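Local atomic coordinates of endoglucanase (Clostridium thermocellum, PDB entry 2C4X), a protein that forms the C-terminal PKD and CBM44 part of a cellulosomal enzyme that probably degrades cellulose, the CBM44 module binding beta-glucan chains and xyloglucan. Residues A[178-183]-A[199-204]. The protein carries 1 engineered substitution. Residues are numbered along the deposited sequence; the frame is centred on the assembly and turned at random.
Sequences IAAIQP and STWKGY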
loop_
_atom_site.group_PDB
_atom_site.type_symbol
_atom_site.label_atom_id
_atom_site.label_comp_id
_atom_site.label_asym_id
_atom_site.label_seq_id
_atom_site.Cartn_x
_atom_site.Cartn_y
_atom_site.Cartn_z
ATOM N N ILE A 178 -22.156 9.762 -8.625
ATOM C CA ILE A 178 -21.433 8.666 -9.269
ATOM C C ILE A 178 -22.034 7.299 -8.939
ATOM O O ILE A 178 -22.576 7.092 -7.843
ATOM C CB ILE A 178 -19.886 8.719 -8.995
ATOM C CG1 ILE A 178 -19.496 7.969 -7.727
ATOM C CG2 ILE A 178 -19.384 10.160 -8.899
ATOM C CD1 ILE A 178 -18.058 7.465 -7.765
ATOM N N ALA A 179 -21.953 6.385 -9.906
ATOM C CA ALA A 179 -22.453 5.021 -9.749
ATOM C C ALA A 179 -21.329 4.090 -9.308
ATOM O O ALA A 179 -21.517 3.216 -8.458
ATOM C CB ALA A 179 -23.054 4.534 -11.056
ATOM N N ALA A 180 -20.156 4.290 -9.899
ATOM C CA ALA A 180 -19.023 3.405 -9.700
ATOM C C ALA A 180 -17.721 4.129 -9.981
ATOM O O ALA A 180 -17.697 5.177 -10.632
ATOM C CB ALA A 180 -19.141 2.175 -10.610
ATOM N N ILE A 181 -16.642 3.549 -9.478
ATOM C CA ILE A 181 -15.299 4.025 -9.734
ATOM C C ILE A 181 -14.431 2.792 -9.989
ATOM O O ILE A 181 -14.679 1.724 -9.421
ATOM C CB ILE A 181 -14.787 4.889 -8.544
ATOM C CG1 ILE A 181 -13.468 5.578 -8.885
ATOM C CG2 ILE A 181 -14.704 4.067 -7.244
ATOM C CD1 ILE A 181 -13.163 6.775 -8.000
ATOM N N GLN A 182 -13.441 2.915 -10.868
ATOM C CA GLN A 182 -12.573 1.776 -11.153
ATOM C C GLN A 182 -11.183 2.135 -11.665
ATOM O O GLN A 182 -11.053 2.728 -12.743
ATOM C CB GLN A 182 -13.256 0.762 -12.091
ATOM C CG GLN A 182 -13.618 1.256 -13.483
ATOM C CD GLN A 182 -14.412 0.224 -14.263
ATOM O OE1 GLN A 182 -14.319 -0.978 -13.995
ATOM N NE2 GLN A 182 -15.203 0.684 -15.235
ATOM N N PRO A 183 -10.139 1.743 -10.906
ATOM C CA PRO A 183 -8.792 1.770 -11.464
ATOM C C PRO A 183 -8.759 0.768 -12.611
ATOM O O PRO A 183 -9.425 -0.274 -12.534
ATOM C CB PRO A 183 -7.915 1.252 -10.322
ATOM C CG PRO A 183 -8.757 1.358 -9.097
ATOM C CD PRO A 183 -10.160 1.205 -9.531
ATOM N N SER A 199 -9.758 -4.085 -14.852
ATOM C CA SER A 199 -10.173 -3.060 -13.898
ATOM C C SER A 199 -10.598 -3.650 -12.564
ATOM O O SER A 199 -10.889 -4.841 -12.462
ATOM C CB SER A 199 -11.314 -2.211 -14.472
ATOM O OG SER A 199 -12.545 -2.907 -14.404
ATOM N N THR A 200 -10.645 -2.807 -11.545
ATOM C CA THR A 200 -11.197 -3.219 -10.265
ATOM C C THR A 200 -12.435 -2.373 -9.980
ATOM O O THR A 200 -12.354 -1.259 -9.461
ATOM C CB THR A 200 -10.144 -3.159 -9.151
ATOM O OG1 THR A 200 -9.030 -3.976 -9.536
ATOM C CG2 THR A 200 -10.714 -3.688 -7.822
ATOM N N TRP A 201 -13.583 -2.926 -10.352
ATOM C CA TRP A 201 -14.853 -2.228 -10.269
ATOM C C TRP A 201 -15.323 -2.133 -8.814
ATOM O O TRP A 201 -15.417 -3.147 -8.115
ATOM C CB TRP A 201 -15.888 -2.946 -11.137
ATOM C CG TRP A 201 -17.161 -2.192 -11.317
ATOM C CD1 TRP A 201 -17.438 -1.267 -12.285
ATOM C CD2 TRP A 201 -18.341 -2.295 -10.505
ATOM N NE1 TRP A 201 -18.724 -0.795 -12.133
ATOM C CE2 TRP A 201 -19.296 -1.400 -11.043
ATOM C CE3 TRP A 201 -18.685 -3.062 -9.382
ATOM C CZ2 TRP A 201 -20.573 -1.246 -10.495
ATOM C CZ3 TRP A 201 -19.956 -2.905 -8.831
ATOM C CH2 TRP A 201 -20.884 -2.004 -9.392
ATOM N N LYS A 202 -15.579 -0.904 -8.363
ATOM C CA LYS A 202 -16.154 -0.643 -7.040
ATOM C C LYS A 202 -17.420 0.186 -7.188
ATOM O O LYS A 202 -17.381 1.284 -7.742
ATOM C CB LYS A 202 -15.168 0.118 -6.145
ATOM C CG LYS A 202 -13.896 -0.633 -5.798
ATOM C CD LYS A 202 -14.163 -1.793 -4.846
ATOM C CE LYS A 202 -12.856 -2.366 -4.307
ATOM N NZ LYS A 202 -13.013 -3.766 -3.814
ATOM N N GLY A 203 -18.540 -0.339 -6.705
ATOM C CA GLY A 203 -19.779 0.428 -6.646
ATOM C C GLY A 203 -19.653 1.540 -5.622
ATOM O O GLY A 203 -18.935 1.401 -4.624
ATOM N N TYR A 204 -20.346 2.645 -5.869
ATOM C CA TYR A 204 -20.282 3.805 -4.981
ATOM C C TYR A 204 -20.760 3.503 -3.553
ATOM O O TYR A 204 -20.316 4.142 -2.601
ATOM C CB TYR A 204 -21.068 4.971 -5.578
ATOM C CG TYR A 204 -20.863 6.296 -4.877
ATOM C CD1 TYR A 204 -19.587 6.728 -4.508
ATOM C CD2 TYR A 204 -21.945 7.133 -4.607
ATOM C CE1 TYR A 204 -19.396 7.949 -3.879
ATOM C CE2 TYR A 204 -21.764 8.359 -3.978
ATOM C CZ TYR A 204 -20.490 8.756 -3.617
ATOM O OH TYR A 204 -20.305 9.964 -2.998
#
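Ile181 and Lys202 form a hydrogen-bonded antiparallel pair in a beta hairpin of the CBM44 beta-sandwich. Ile181 N donates to Lys202 O at 2.9 Å, and Lys202 N returns a bond to Ile181 O at 3.0 Å. Thr200 N to Pro183 O and Tyr204 N to Ala179 O extend the pairing in both directions.

On the face of Ala180, the indole of Trp201 lies beside the methyl group, with Trp201 NE1 3.4 Å from Ala180 CB. Gln182 OE1 meets the same ring at its edge, near its plane, 3.6 Å from Trp201 CD1. The amide stands nearly upright to the indole, the planes 79° apart. Ser199 OG donates to this oxygen from above the carbonyl plane. Toward the other end, with its CG1 turned between backbone N and carbonyl carbon (chi1 89°), Ile178 makes a CH-pi contact over one face of the Tyr204 ring: CG1 sits 3.7 Å from the centroid, 22° off the normal.

Farther out, Gln182 NE2 is hydrogen-bonded to Gln234 OE1. Two polar partners thus fix the rotation of the amide. Strand 229-238 flanks 178-187 in the sheet, whereas 198-203 is one of the two outermost strands of that sheet. Tyr204 OH is hydrogen-bonded to Pro173 O and Ala176 N, which hold the hydroxyl end of the ring.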